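Protein-tyrosine-phosphatase (Vibrio vulnificus, PDB 7DHF) is a low-molecular-weight protein tyrosine phosphatase that probably hydrolyses phosphotyrosine in proteins to tyrosine and phosphate. Local coordinates at residues A[9-14]-A[84-89]; A[73-78]-A[95-100]. The protein carries 1 engineered substitution. All coordinates share one frame; numbering follows the deposited sequence.

Interaction 1: A[9-14]-A[84-89]. Engineered in segment 9-14: Ala12 (natural residue Cys). With PO4 (phosphate ion), chain E.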
ATOM      1  N   LEU A   9       6.840  -3.661  -1.775  1.00  9.97           N
ATOM      2  CA  LEU A   9       5.532  -4.188  -1.404  1.00  9.63           C
ATOM      3  C   LEU A   9       4.844  -3.180  -0.494  1.00  9.61           C
ATOM      4  O   LEU A   9       5.345  -2.877   0.594  1.00 10.33           O
ATOM      5  CB  LEU A   9       5.681  -5.531  -0.687  1.00  9.97           C
ATOM      6  CG  LEU A   9       4.380  -6.273  -0.368  1.00 11.00           C
ATOM      7  CD1 LEU A   9       3.709  -6.774  -1.643  1.00 11.20           C
ATOM      8  CD2 LEU A   9       4.641  -7.422   0.590  1.00 11.93           C
ATOM      9  N   VAL A  10       3.702  -2.663  -0.939  1.00  9.07           N
ATOM     10  CA  VAL A  10       2.903  -1.736  -0.145  1.00  8.85           C
ATOM     11  C   VAL A  10       1.873  -2.544   0.630  1.00  9.26           C
ATOM     12  O   VAL A  10       1.125  -3.335   0.045  1.00  9.96           O
ATOM     13  CB  VAL A  10       2.229  -0.693  -1.050  1.00  9.73           C
ATOM     14  CG1 VAL A  10       1.401   0.281  -0.226  1.00  9.90           C
ATOM     15  CG2 VAL A  10       3.274   0.045  -1.872  1.00  9.97           C
ATOM     16  N   VAL A  11       1.827  -2.352   1.948  1.00 10.02           N
ATOM     17  CA  VAL A  11       1.054  -3.220   2.826  1.00  9.47           C
ATOM     18  C   VAL A  11       0.081  -2.403   3.661  1.00  9.56           C
ATOM     19  O   VAL A  11       0.433  -1.356   4.214  1.00 10.55           O
ATOM     20  CB  VAL A  11       1.974  -4.069   3.727  1.00 11.27           C
ATOM     21  CG1 VAL A  11       1.169  -4.825   4.780  1.00 12.56           C
ATOM     22  CG2 VAL A  11       2.781  -5.038   2.879  1.00 11.52           C
ATOM     23  N   ALA A  12      -1.150  -2.900   3.749  1.00  9.66           N
ATOM     24  CA  ALA A  12      -2.112  -2.414   4.725  1.00  9.72           C
ATOM     25  C   ALA A  12      -2.916  -3.606   5.236  1.00  9.73           C
ATOM     26  O   ALA A  12      -2.330  -4.648   5.543  1.00 10.64           O
ATOM     27  CB  ALA A  12      -2.986  -1.313   4.127  1.00 10.69           C
ATOM     28  N   VAL A  13      -4.239  -3.486   5.324  1.00 10.49           N
ATOM     29  CA  VAL A  13      -5.077  -4.483   5.994  1.00 10.52           C
ATOM     30  C   VAL A  13      -5.915  -5.291   4.997  1.00  9.75           C
ATOM     31  O   VAL A  13      -5.822  -6.516   4.947  1.00 10.69           O
ATOM     32  CB  VAL A  13      -5.949  -3.840   7.094  1.00 12.51           C
ATOM     33  CG1 VAL A  13      -6.868  -4.872   7.737  1.00 13.43           C
ATOM     34  CG2 VAL A  13      -5.068  -3.182   8.142  1.00 15.36           C
ATOM     35  N   GLY A  14      -6.755  -4.616   4.216  1.00  9.98           N
ATOM     36  CA  GLY A  14      -7.653  -5.316   3.315  1.00 10.09           C
ATOM     37  C   GLY A  14      -7.111  -5.488   1.910  1.00  9.34           C
ATOM     38  O   GLY A  14      -7.577  -6.349   1.159  1.00 10.09           O
ATOM     39  N   ASP A  84      12.206  -6.303  -1.623  1.00 12.97           N
ATOM     40  CA  ASP A  84      13.338  -5.671  -0.958  1.00 12.60           C
ATOM     41  C   ASP A  84      12.907  -4.646   0.077  1.00 12.13           C
ATOM     42  O   ASP A  84      13.649  -4.388   1.034  1.00 13.08           O
ATOM     43  CB  ASP A  84      14.213  -4.960  -1.992  1.00 13.53           C
ATOM     44  CG  ASP A  84      14.688  -5.887  -3.088  1.00 15.75           C
ATOM     45  OD1 ASP A  84      15.283  -6.936  -2.764  1.00 18.27           O
ATOM     46  OD2 ASP A  84      14.478  -5.558  -4.275  1.00 16.52           O
ATOM     47  N   LEU A  85      11.736  -4.046  -0.106  1.00 11.49           N
ATOM     48  CA  LEU A  85      11.254  -2.974   0.747  1.00 11.58           C
ATOM     49  C   LEU A  85       9.760  -3.158   0.946  1.00 11.21           C
ATOM     50  O   LEU A  85       9.031  -3.443  -0.008  1.00 11.84           O
ATOM     51  CB  LEU A  85      11.514  -1.610   0.094  1.00 11.89           C
ATOM     52  CG  LEU A  85      11.039  -0.370   0.852  1.00 12.03           C
ATOM     53  CD1 LEU A  85      11.773  -0.224   2.176  1.00 12.63           C
ATOM     54  CD2 LEU A  85      11.223   0.871  -0.007  1.00 13.30           C
ATOM     55  N   ILE A  86       9.313  -3.005   2.189  1.00 10.84           N
ATOM     56  CA  ILE A  86       7.901  -3.094   2.539  1.00 11.16           C
ATOM     57  C   ILE A  86       7.497  -1.774   3.176  1.00 10.17           C
ATOM     58  O   ILE A  86       8.144  -1.317   4.125  1.00 10.90           O
ATOM     59  CB  ILE A  86       7.631  -4.266   3.501  1.00 11.25           C
ATOM     60  CG1 ILE A  86       8.076  -5.586   2.862  1.00 12.43           C
ATOM     61  CG2 ILE A  86       6.152  -4.317   3.870  1.00 13.01           C
ATOM     62  CD1 ILE A  86       8.060  -6.765   3.808  1.00 13.54           C
ATOM     63  N   LEU A  87       6.440  -1.157   2.646  1.00  9.71           N
ATOM     64  CA  LEU A  87       5.945   0.126   3.137  1.00  9.83           C
ATOM     65  C   LEU A  87       4.529  -0.074   3.660  1.00  9.62           C
ATOM     66  O   LEU A  87       3.617  -0.379   2.884  1.00 10.01           O
ATOM     67  CB  LEU A  87       5.969   1.174   2.028  1.00 10.11           C
ATOM     68  CG  LEU A  87       7.343   1.492   1.434  1.00 10.21           C
ATOM     69  CD1 LEU A  87       7.212   2.514   0.317  1.00 11.60           C
ATOM     70  CD2 LEU A  87       8.307   1.993   2.497  1.00 11.04           C
ATOM     71  N   VAL A  88       4.343   0.100   4.969  1.00  9.95           N
ATOM     72  CA  VAL A  88       3.043  -0.087   5.607  1.00  9.67           C
ATOM     73  C   VAL A  88       2.336   1.255   5.727  1.00  9.75           C
ATOM     74  O   VAL A  88       2.966   2.313   5.833  1.00  9.97           O
ATOM     75  CB  VAL A  88       3.163  -0.776   6.985  1.00 10.68           C
ATOM     76  CG1 VAL A  88       3.731  -2.178   6.834  1.00 11.71           C
ATOM     77  CG2 VAL A  88       4.008   0.058   7.946  1.00 11.80           C
ATOM     78  N   MET A  89       1.002   1.208   5.742  1.00  9.75           N
ATOM     79  CA  MET A  89       0.212   2.433   5.786  1.00  9.81           C
ATOM     80  C   MET A  89       0.079   2.997   7.195  1.00 10.23           C
ATOM     81  O   MET A  89      -0.104   4.209   7.350  1.00 10.96           O
ATOM     82  CB  MET A  89      -1.167   2.186   5.173  1.00 10.13           C
ATOM     83  CG  MET A  89      -1.141   2.097   3.660  1.00  9.99           C
ATOM     84  SD  MET A  89      -0.739   3.690   2.910  1.00 10.12           S
ATOM     85  CE  MET A  89      -0.369   3.197   1.229  1.00 10.23           C
TER
HETATM   86  P   PO4 E 201      -6.360  -1.227   2.704  1.00  9.78           P
HETATM   87  O1  PO4 E 201      -7.611  -1.839   2.107  1.00 10.09           O
HETATM   88  O2  PO4 E 201      -6.562   0.268   2.778  1.00 10.22           O
HETATM   89  O3  PO4 E 201      -5.212  -1.555   1.780  1.00 11.78           O
HETATM   90  O4  PO4 E 201      -6.143  -1.799   4.086  1.00 10.73           O

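Interaction 2: A[73-78]-A[95-100]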
ATOM      1  N   GLN A  73      -4.583  -9.544  -2.156  1.00 10.03           N
ATOM      2  CA  GLN A  73      -3.866 -10.744  -1.748  1.00 10.54           C
ATOM      3  C   GLN A  73      -3.430 -10.621  -0.294  1.00 10.80           C
ATOM      4  O   GLN A  73      -3.242  -9.522   0.235  1.00 10.68           O
ATOM      5  CB  GLN A  73      -2.649 -11.032  -2.642  1.00 10.90           C
ATOM      6  CG  GLN A  73      -1.429 -10.162  -2.374  1.00 10.39           C
ATOM      7  CD  GLN A  73      -0.255 -10.546  -3.248  1.00 11.56           C
ATOM      8  OE1 GLN A  73      -0.019 -11.727  -3.505  1.00 14.00           O
ATOM      9  NE2 GLN A  73       0.483  -9.551  -3.720  1.00 11.53           N
ATOM     10  N   GLN A  74      -3.233 -11.780   0.329  1.00 10.59           N
ATOM     11  CA  GLN A  74      -2.875 -11.871   1.736  1.00 11.12           C
ATOM     12  C   GLN A  74      -1.366 -11.762   1.919  1.00 11.37           C
ATOM     13  O   GLN A  74      -0.585 -12.314   1.136  1.00 12.35           O
ATOM     14  CB  GLN A  74      -3.352 -13.215   2.291  1.00 11.60           C
ATOM     15  CG  GLN A  74      -2.863 -13.555   3.696  1.00 11.88           C
ATOM     16  CD  GLN A  74      -3.376 -12.597   4.752  1.00 11.62           C
ATOM     17  OE1 GLN A  74      -4.539 -12.195   4.731  1.00 11.98           O
ATOM     18  NE2 GLN A  74      -2.506 -12.224   5.683  1.00 11.66           N
ATOM     19  N   LEU A  75      -0.964 -11.053   2.969  1.00 11.61           N
ATOM     20  CA  LEU A  75       0.444 -10.959   3.318  0.52 12.19           C
ATOM     21  C   LEU A  75       0.905 -12.268   3.945  1.00 12.07           C
ATOM     22  O   LEU A  75       0.299 -12.757   4.903  1.00 12.99           O
ATOM     23  CB  LEU A  75       0.646  -9.818   4.308  0.52 13.78           C
ATOM     24  CG  LEU A  75       2.090  -9.532   4.720  0.52 15.22           C
ATOM     25  CD1 LEU A  75       2.839  -8.820   3.604  0.52 16.42           C
ATOM     26  CD2 LEU A  75       2.112  -8.706   5.989  0.52 16.19           C
ATOM     27  N   THR A  76       1.979 -12.838   3.403  1.00 12.12           N
ATOM     28  CA  THR A  76       2.567 -14.057   3.937  1.00 12.63           C
ATOM     29  C   THR A  76       4.070 -13.867   4.064  1.00 12.69           C
ATOM     30  O   THR A  76       4.656 -12.957   3.473  1.00 12.93           O
ATOM     31  CB  THR A  76       2.320 -15.265   3.026  1.00 14.44           C
ATOM     32  OG1 THR A  76       3.047 -15.094   1.803  1.00 14.21           O
ATOM     33  CG2 THR A  76       0.839 -15.427   2.720  1.00 15.36           C
ATOM     34  N   SER A  77       4.696 -14.748   4.848  1.00 13.62           N
ATOM     35  CA  SER A  77       6.149 -14.719   4.970  0.62 14.34           C
ATOM     36  C   SER A  77       6.814 -14.969   3.623  1.00 13.32           C
ATOM     37  O   SER A  77       7.789 -14.296   3.268  1.00 14.06           O
ATOM     38  CB  SER A  77       6.603 -15.760   5.992  0.62 15.98           C
ATOM     39  OG  SER A  77       8.014 -15.887   6.000  0.62 16.68           O
ATOM     40  N   ALA A  78       6.298 -15.933   2.857  1.00 13.66           N
ATOM     41  CA  ALA A  78       6.862 -16.213   1.541  1.00 13.54           C
ATOM     42  C   ALA A  78       6.775 -14.990   0.634  1.00 13.32           C
ATOM     43  O   ALA A  78       7.717 -14.689  -0.108  1.00 14.35           O
ATOM     44  CB  ALA A  78       6.146 -17.405   0.907  1.00 14.41           C
ATOM     45  N   GLU A  95       4.039  -4.298  13.622  1.00 18.21           N
ATOM     46  CA  GLU A  95       4.005  -5.403  14.574  1.00 19.48           C
ATOM     47  C   GLU A  95       3.125  -6.540  14.068  1.00 18.66           C
ATOM     48  O   GLU A  95       3.464  -7.718  14.239  1.00 17.94           O
ATOM     49  CB  GLU A  95       3.548  -4.912  15.949  1.00 23.23           C
ATOM     50  CG  GLU A  95       4.625  -4.146  16.709  1.00 27.01           C
ATOM     51  CD  GLU A  95       4.224  -3.818  18.136  1.00 30.09           C
ATOM     52  OE1 GLU A  95       3.115  -4.214  18.552  1.00 31.23           O
ATOM     53  OE2 GLU A  95       5.021  -3.164  18.842  1.00 31.94           O
ATOM     54  N   ALA A  96       1.997  -6.213  13.435  1.00 19.48           N
ATOM     55  CA  ALA A  96       1.163  -7.252  12.845  1.00 20.16           C
ATOM     56  C   ALA A  96       1.903  -7.967  11.721  1.00 19.83           C
ATOM     57  O   ALA A  96       1.781  -9.187  11.561  1.00 20.63           O
ATOM     58  CB  ALA A  96      -0.140  -6.644  12.328  1.00 21.73           C
ATOM     59  N   LEU A  97       2.684  -7.221  10.938  1.00 18.82           N
ATOM     60  CA  LEU A  97       3.452  -7.827   9.854  1.00 19.64           C
ATOM     61  C   LEU A  97       4.523  -8.764  10.397  1.00 20.29           C
ATOM     62  O   LEU A  97       4.703  -9.876   9.890  1.00 20.36           O
ATOM     63  CB  LEU A  97       4.081  -6.731   8.994  1.00 20.75           C
ATOM     64  CG  LEU A  97       4.919  -7.204   7.804  1.00 22.65           C
ATOM     65  CD1 LEU A  97       4.724  -6.266   6.623  1.00 23.31           C
ATOM     66  CD2 LEU A  97       6.394  -7.303   8.157  1.00 23.84           C
ATOM     67  N   THR A  98       5.252  -8.327  11.428  1.00 20.71           N
ATOM     68  CA  THR A  98       6.335  -9.141  11.967  1.00 22.94           C
ATOM     69  C   THR A  98       5.825 -10.381  12.689  1.00 22.64           C
ATOM     70  O   THR A  98       6.574 -11.356  12.817  1.00 22.86           O
ATOM     71  CB  THR A  98       7.224  -8.301  12.883  1.00 25.82           C
ATOM     72  OG1 THR A  98       6.427  -7.681  13.898  1.00 27.34           O
ATOM     73  CG2 THR A  98       7.951  -7.230  12.081  1.00 26.61           C
ATOM     74  N   GLN A  99       4.579 -10.371  13.168  1.00 22.52           N
ATOM     75  CA  GLN A  99       3.967 -11.610  13.638  1.00 23.48           C
ATOM     76  C   GLN A  99       3.929 -12.645  12.522  1.00 21.97           C
ATOM     77  O   GLN A  99       4.147 -13.839  12.759  1.00 23.15           O
ATOM     78  CB  GLN A  99       2.549 -11.338  14.140  1.00 27.38           C
ATOM     79  CG  GLN A  99       2.469 -10.639  15.485  1.00 31.67           C
ATOM     80  CD  GLN A  99       1.035 -10.377  15.913  1.00 34.89           C
ATOM     81  OE1 GLN A  99       0.185 -10.026  15.094  1.00 36.10           O
ATOM     82  NE2 GLN A  99       0.758 -10.558  17.199  1.00 35.86           N
ATOM     83  N   ILE A 100       3.653 -12.200  11.296  1.00 20.15           N
ATOM     84  CA  ILE A 100       3.578 -13.104  10.154  1.00 19.99           C
ATOM     85  C   ILE A 100       4.968 -13.403   9.608  1.00 20.00           C
ATOM     86  O   ILE A 100       5.279 -14.550   9.265  1.00 20.82           O
ATOM     87  CB  ILE A 100       2.657 -12.498   9.076  1.00 20.07           C
ATOM     88  CG1 ILE A 100       1.230 -12.346   9.610  1.00 20.16           C
ATOM     89  CG2 ILE A 100       2.666 -13.355   7.812  1.00 20.60           C
ATOM     90  CD1 ILE A 100       0.343 -11.463   8.754  1.00 20.40           C
TER

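Interaction 1: A[9-14]-A[84-89]
Val11 turns its CG2 beside its own backbone N, while Ile86 holds CG1 in that position (chi1 -59°) and sends CG2 anti to N; the two CG2 methyls thereby meet at 3.6 Å, the side chains crossing at a slant. Next to this pair, Val88 CG1 packs against Val11 CB. Leu9 lies on the same sheet face, with Ile86 bordering it. Past the end of the strand, Met89 follows a different course: a bend at chi2 (-68°) brings CE to Val10 CG1, on the face opposite Val11, at 3.7 Å, while its CG passes 3.9 Å from Ala12 CB.

Between the two layers of side chains the parallel strands are joined by alternating backbone bonds. Leu9 N donates to Leu85 O at 2.8 Å, Leu87 N to Leu9 O at 2.9 Å, and Val11 N to Leu87 O. The last link, from Met89 N to Val11 O, is weak, with an angle of only 134° at the hydrogen, as the strand 85-88 gives way to a loop. CA-H...O contacts, such as Ile86 CA to Leu9 O, fill in between. Every touching residue is buried, and strand 34-39 continues the sheet beyond segment 9-14 through bonds to Val10 and Ala12.

Past Ala12 the chain leaves the sheet and curls round a phosphate ion. Val13 N and Gly14 N both donate to its O4, at 2.8 Å and 2.9 Å, and the backbone N atoms of Ile16, Cys17 and Arg18, with Ser19 OG, also bind the ion. Ala12, engineered in place of the predicted cysteine nucleophile, brings its CB to 3.2 Å from O4. A parallel strand leading into the phosphate-binding loop is the arrangement expected at the active site of this low-molecular-weight tyrosine phosphatase.

Interaction 2: A[73-78]-A[95-100]
The carbonyl oxygen of Leu75, against which Ile100 rests its CG2 at 3.8 Å, accepts a hydrogen bond from Gln74 NE2 at 3.0 Å. This donor stands 17° out of the carbonyl plane. The same NE2 also donates to Ile40 O, and Gln74 OE1 receives the N-H of Glu43, so both ends of the amide are engaged and its rotation is fixed. Thus the glutamine ties segment 73-78 to the nearby chain around 40-43, and its NE2 end comes within 4.3 Å of Ile100 CD1.

No hydrogen bond spans the two segments; the contact itself is apolar. Leu75 reaches toward the helix, its CG anti to the backbone N (chi1 -177°), and its CD2 settles on the branch of Leu97, 3.6 Å from CD1 and 3.7 Å from CG. The two leucines cross at about a right angle. Leu75 is modelled in two conformers, and this fit belongs to one of them. Ile100 covers a broader patch: CD1 comes to 4.3 Å from the same Leu75 CD2, while CG2 spreads over the backbone from Leu75 O to Thr76 CA. Farther along, Ser77 CB passes 3.7 Å from Ile100 O at the more open edge of the contact.

Polar groups on this edge have partners outside the pair. Thr76 is the N-cap of helix 77-80, its OG1 accepting from Leu79 N, and in the conformer given Ser77 OG is hydrogen-bonded to Glu103 OE2.

Within the fold, Leu75 is the buried side chain of segment 73-78, bordered by Leu9 and Val11 of strand 7-12 and by Cys80. Leu97 and Ile100, in the C-terminal part of helix 92-100, lie against the loop leading into helix 77-80, and Leu97 also touches Ile86 of strand 85-88.

Interactions 1 and 2 share one apolar core, their centres about 10 Å apart. The sheet face carrying Leu9, Val11, Ile86 and Val88 in interaction 1 is roofed by the leucines of interaction 2: Ile86 CG2 lies 3.7 Å from Leu97 CD1, and Leu75 CD1, in the conformer given, packs on Leu9 CD2 at 3.8 Å and on Val11 CG2 at 3.9 Å. Along the chain the segments alternate, strand 85-88 falling between helices 77-80 and 92-100. Interaction 1 leads directly to the phosphate site, whereas interaction 2 lies farther from it: the side chain of Leu75 is about 9 Å from that of Ala12.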